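Long-range contact in 2,3-bisphosphoglycerate-independent phosphoglycerate mutase (Pyrococcus horikoshii, PDB 2ZKT), which probably interconverts 2-phosphoglycerate and 3-phosphoglycerate in glycolysis, as a metal-dependent mutase that needs no bisphosphoglycerate cofactor: residues L336-S348 against G358-V370. Numbering follows the deposited sequence.
With ZN (zinc ion), chain G.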
loop_
_atom_site.group_PDB
_atom_site.type_symbol
_atom_site.label_atom_id
_atom_site.label_comp_id
_atom_site.label_asym_id
_atom_site.label_seq_id
_atom_site.Cartn_x
_atom_site.Cartn_y
_atom_site.Cartn_z
ATOM N N LEU B 336 6.442 -13.418 -18.380
ATOM C CA LEU B 336 7.568 -12.501 -18.234
ATOM C C LEU B 336 8.828 -12.943 -19.011
ATOM O O LEU B 336 9.752 -12.170 -19.229
ATOM C CB LEU B 336 7.876 -12.372 -16.743
ATOM C CG LEU B 336 6.815 -11.535 -16.020
ATOM C CD1 LEU B 336 7.100 -11.390 -14.522
ATOM C CD2 LEU B 336 6.714 -10.110 -16.579
ATOM N N GLU B 337 8.871 -14.234 -19.399
ATOM C CA GLU B 337 9.990 -14.668 -20.238
ATOM C C GLU B 337 9.857 -14.117 -21.667
ATOM O O GLU B 337 10.811 -14.056 -22.438
ATOM C CB GLU B 337 10.030 -16.202 -20.240
ATOM C CG GLU B 337 11.051 -16.776 -21.232
ATOM C CD GLU B 337 12.400 -16.110 -21.042
ATOM O OE1 GLU B 337 12.905 -16.107 -19.926
ATOM O OE2 GLU B 337 12.969 -15.656 -22.041
ATOM N N GLU B 338 8.608 -13.735 -22.021
ATOM C CA GLU B 338 8.352 -13.189 -23.358
ATOM C C GLU B 338 8.196 -11.656 -23.334
ATOM O O GLU B 338 8.323 -10.973 -24.345
ATOM C CB GLU B 338 7.061 -13.829 -23.893
ATOM C CG GLU B 338 7.150 -15.357 -24.002
ATOM C CD GLU B 338 5.832 -15.898 -24.514
ATOM O OE1 GLU B 338 4.824 -15.727 -23.839
ATOM O OE2 GLU B 338 5.830 -16.511 -25.587
ATOM N N VAL B 339 7.891 -11.097 -22.167
ATOM C CA VAL B 339 7.663 -9.662 -22.051
ATOM C C VAL B 339 8.550 -9.033 -20.985
ATOM O O VAL B 339 8.557 -9.452 -19.823
ATOM C CB VAL B 339 6.168 -9.365 -21.702
ATOM C CG1 VAL B 339 5.909 -7.876 -21.712
ATOM C CG2 VAL B 339 5.253 -10.056 -22.697
ATOM N N VAL B 340 9.308 -8.021 -21.397
ATOM C CA VAL B 340 10.179 -7.300 -20.484
ATOM C C VAL B 340 9.358 -6.131 -19.960
ATOM O O VAL B 340 8.896 -5.295 -20.741
ATOM C CB VAL B 340 11.407 -6.765 -21.213
ATOM C CG1 VAL B 340 12.266 -5.952 -20.251
ATOM C CG2 VAL B 340 12.192 -7.935 -21.810
ATOM N N ILE B 341 9.170 -6.069 -18.641
ATOM C CA ILE B 341 8.375 -4.993 -18.070
ATOM C C ILE B 341 9.162 -3.954 -17.267
ATOM O O ILE B 341 10.046 -4.281 -16.461
ATOM C CB ILE B 341 7.226 -5.562 -17.191
ATOM C CG1 ILE B 341 6.326 -4.420 -16.704
ATOM C CG2 ILE B 341 7.801 -6.321 -16.015
ATOM C CD1 ILE B 341 5.072 -4.892 -15.981
ATOM N N ALA B 342 8.827 -2.685 -17.506
ATOM C CA ALA B 342 9.475 -1.584 -16.816
ATOM C C ALA B 342 8.400 -0.674 -16.234
ATOM O O ALA B 342 7.395 -0.373 -16.889
ATOM C CB ALA B 342 10.378 -0.805 -17.784
ATOM N N ILE B 343 8.600 -0.240 -14.996
ATOM C CA ILE B 343 7.629 0.633 -14.353
ATOM C C ILE B 343 8.326 1.803 -13.673
ATOM O O ILE B 343 9.310 1.630 -12.949
ATOM C CB ILE B 343 6.810 -0.139 -13.294
ATOM C CG1 ILE B 343 6.049 -1.290 -13.964
ATOM C CG2 ILE B 343 5.848 0.815 -12.580
ATOM C CD1 ILE B 343 5.345 -2.231 -12.998
ATOM N N THR B 344 7.826 3.005 -13.914
ATOM C CA THR B 344 8.404 4.171 -13.262
ATOM C C THR B 344 7.475 5.369 -13.433
ATOM O O THR B 344 6.324 5.244 -13.827
ATOM C CB THR B 344 9.769 4.459 -13.909
ATOM O OG1 THR B 344 10.463 5.442 -13.134
ATOM C CG2 THR B 344 9.576 5.003 -15.330
ATOM N N GLY B 345 8.000 6.552 -13.083
ATOM C CA GLY B 345 7.245 7.768 -13.350
ATOM C C GLY B 345 8.031 8.673 -14.300
ATOM O O GLY B 345 9.252 8.624 -14.369
ATOM N N ASP B 346 7.288 9.473 -15.088
ATOM C CA ASP B 346 7.969 10.425 -15.960
ATOM C C ASP B 346 8.672 11.525 -15.148
ATOM O O ASP B 346 9.508 12.271 -15.646
ATOM C CB ASP B 346 6.937 11.038 -16.917
ATOM C CG ASP B 346 5.796 11.655 -16.117
ATOM O OD1 ASP B 346 5.419 11.059 -15.103
ATOM O OD2 ASP B 346 5.293 12.704 -16.517
ATOM N N HIS B 347 8.276 11.628 -13.857
ATOM C CA HIS B 347 8.919 12.600 -12.974
ATOM C C HIS B 347 8.357 12.530 -11.543
ATOM O O HIS B 347 7.407 11.810 -11.248
ATOM C CB HIS B 347 8.711 14.001 -13.564
ATOM C CG HIS B 347 7.240 14.336 -13.580
ATOM N ND1 HIS B 347 6.525 14.599 -12.456
ATOM C CD2 HIS B 347 6.393 14.471 -14.688
ATOM C CE1 HIS B 347 5.277 14.889 -12.879
ATOM N NE2 HIS B 347 5.169 14.818 -14.211
ATOM N N SER B 348 9.009 13.280 -10.629
ATOM C CA SER B 348 8.511 13.364 -9.254
ATOM C C SER B 348 7.544 14.538 -9.079
ATOM O O SER B 348 7.710 15.606 -9.662
ATOM C CB SER B 348 9.710 13.553 -8.320
ATOM O OG SER B 348 10.380 12.295 -8.178
ATOM N N GLY B 358 12.642 17.928 -9.004
ATOM C CA GLY B 358 13.767 17.362 -9.724
ATOM C C GLY B 358 14.224 16.042 -9.111
ATOM O O GLY B 358 15.159 15.413 -9.618
ATOM N N ASP B 359 13.575 15.625 -8.022
ATOM C CA ASP B 359 13.912 14.359 -7.363
ATOM C C ASP B 359 13.853 13.206 -8.382
ATOM O O ASP B 359 12.897 13.098 -9.146
ATOM C CB ASP B 359 12.930 14.067 -6.216
ATOM C CG ASP B 359 12.919 15.159 -5.160
ATOM O OD1 ASP B 359 13.934 15.303 -4.433
ATOM O OD2 ASP B 359 11.897 15.879 -5.062
ATOM N N PRO B 360 14.883 12.339 -8.402
ATOM C CA PRO B 360 14.921 11.203 -9.337
ATOM C C PRO B 360 13.691 10.324 -9.090
ATOM O O PRO B 360 13.053 10.436 -8.052
ATOM C CB PRO B 360 16.251 10.502 -8.990
ATOM C CG PRO B 360 16.445 10.843 -7.511
ATOM C CD PRO B 360 16.036 12.307 -7.471
ATOM N N VAL B 361 13.369 9.448 -10.036
ATOM C CA VAL B 361 12.180 8.623 -9.904
ATOM C C VAL B 361 12.483 7.132 -9.801
ATOM O O VAL B 361 13.316 6.601 -10.535
ATOM C CB VAL B 361 11.232 8.859 -11.114
ATOM C CG1 VAL B 361 9.910 8.116 -10.908
ATOM C CG2 VAL B 361 10.982 10.346 -11.291
ATOM N N PRO B 362 11.790 6.431 -8.888
ATOM C CA PRO B 362 12.042 4.994 -8.750
ATOM C C PRO B 362 11.712 4.287 -10.057
ATOM O O PRO B 362 10.745 4.634 -10.747
ATOM C CB PRO B 362 11.126 4.585 -7.581
ATOM C CG PRO B 362 10.027 5.604 -7.640
ATOM C CD PRO B 362 10.750 6.885 -7.943
ATOM N N LEU B 363 12.539 3.295 -10.389
ATOM C CA LEU B 363 12.399 2.533 -11.623
ATOM C C LEU B 363 12.601 1.044 -11.363
ATOM O O LEU B 363 13.476 0.653 -10.598
ATOM C CB LEU B 363 13.465 2.999 -12.639
ATOM C CG LEU B 363 13.755 2.105 -13.864
ATOM C CD1 LEU B 363 12.472 1.931 -14.690
ATOM C CD2 LEU B 363 14.855 2.727 -14.729
ATOM N N LEU B 364 11.795 0.209 -12.013
ATOM C CA LEU B 364 11.972 -1.222 -11.863
ATOM C C LEU B 364 11.855 -1.871 -13.243
ATOM O O LEU B 364 11.094 -1.409 -14.100
ATOM C CB LEU B 364 10.936 -1.806 -10.891
ATOM C CG LEU B 364 9.514 -2.213 -11.310
ATOM C CD1 LEU B 364 9.537 -3.399 -12.263
ATOM C CD2 LEU B 364 8.742 -2.611 -10.047
ATOM N N ILE B 365 12.638 -2.925 -13.455
ATOM C CA ILE B 365 12.605 -3.670 -14.698
ATOM C C ILE B 365 12.616 -5.152 -14.328
ATOM O O ILE B 365 13.442 -5.601 -13.512
ATOM C CB ILE B 365 13.831 -3.366 -15.586
ATOM C CG1 ILE B 365 13.902 -1.859 -15.874
ATOM C CG2 ILE B 365 13.730 -4.158 -16.889
ATOM C CD1 ILE B 365 15.150 -1.446 -16.659
ATOM N N ALA B 366 11.695 -5.913 -14.917
ATOM C CA ALA B 366 11.608 -7.339 -14.639
ATOM C C ALA B 366 11.256 -8.090 -15.918
ATOM O O ALA B 366 10.612 -7.538 -16.818
ATOM C CB ALA B 366 10.555 -7.602 -13.557
ATOM N N GLY B 367 11.683 -9.350 -15.999
ATOM C CA GLY B 367 11.402 -10.144 -17.188
ATOM C C GLY B 367 12.607 -10.942 -17.661
ATOM O O GLY B 367 13.633 -11.012 -16.972
ATOM N N GLY B 368 12.488 -11.553 -18.838
ATOM C CA GLY B 368 13.590 -12.341 -19.368
ATOM C C GLY B 368 14.837 -11.497 -19.566
ATOM O O GLY B 368 14.751 -10.351 -20.018
ATOM N N GLY B 369 15.993 -12.056 -19.203
ATOM C CA GLY B 369 17.253 -11.349 -19.369
ATOM C C GLY B 369 17.743 -10.549 -18.170
ATOM O O GLY B 369 18.943 -10.282 -18.048
ATOM N N VAL B 370 16.829 -10.172 -17.278
ATOM C CA VAL B 370 17.209 -9.362 -16.122
ATOM C C VAL B 370 18.083 -10.073 -15.082
ATOM O O VAL B 370 17.812 -11.216 -14.706
ATOM C CB VAL B 370 15.941 -8.815 -15.400
ATOM C CG1 VAL B 370 16.333 -8.127 -14.081
ATOM C CG2 VAL B 370 15.193 -7.840 -16.317
HETATM ZN ZN ZN G . 3.565 14.015 -15.863
HETATM O O HOH W 1 11.431 14.543 -11.277
#
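Thr344 reaches across to Pro362 as the two antiparallel strands begin to part: its OG1 donates to Pro362 O at 2.5 Å, coming from above the carbonyl plane. The hydroxyl gets there because OG1 lies anti to the backbone N (chi1 -170°), while Thr344 CB rests 3.8 Å from Leu363 CD1. A valine here would probably leave Pro362 O without this donor and the divergence of the strands less firmly bridged. Before this point, paired backbone bonds join Ile341 to Ala366 and Ile343 to Leu364. On the face carrying these residues, Ile341 CG2 meets Ala366 CB at 3.9 Å and Leu364 lays CG against Ile343 CB, with Leu40 of helix 35-43 covering both isoleucines. On the other face, Ile365 spreads its branches, CG2 to Val340 CG1 and CG1 to Ala342 CB. These strands belong to the mixed central sheet of the alkaline phosphatase superfamily, 339-344 lying between 6-12 and 361-366. Beyond Thr344 the chain delivers Asp346 OD2 (2.3 Å) and His347 NE2 (2.4 Å) to a zinc ion completed by Asp13 and Ser60. Val361 packs against the backbone of this metal-binding loop, CG1 against Gly345 N and CG2 3.4 Å from His347 C. Farther along, Ser348 OG donates to Asp359 O at 2.8 Å, and a water links that same carbonyl to Ser348 N.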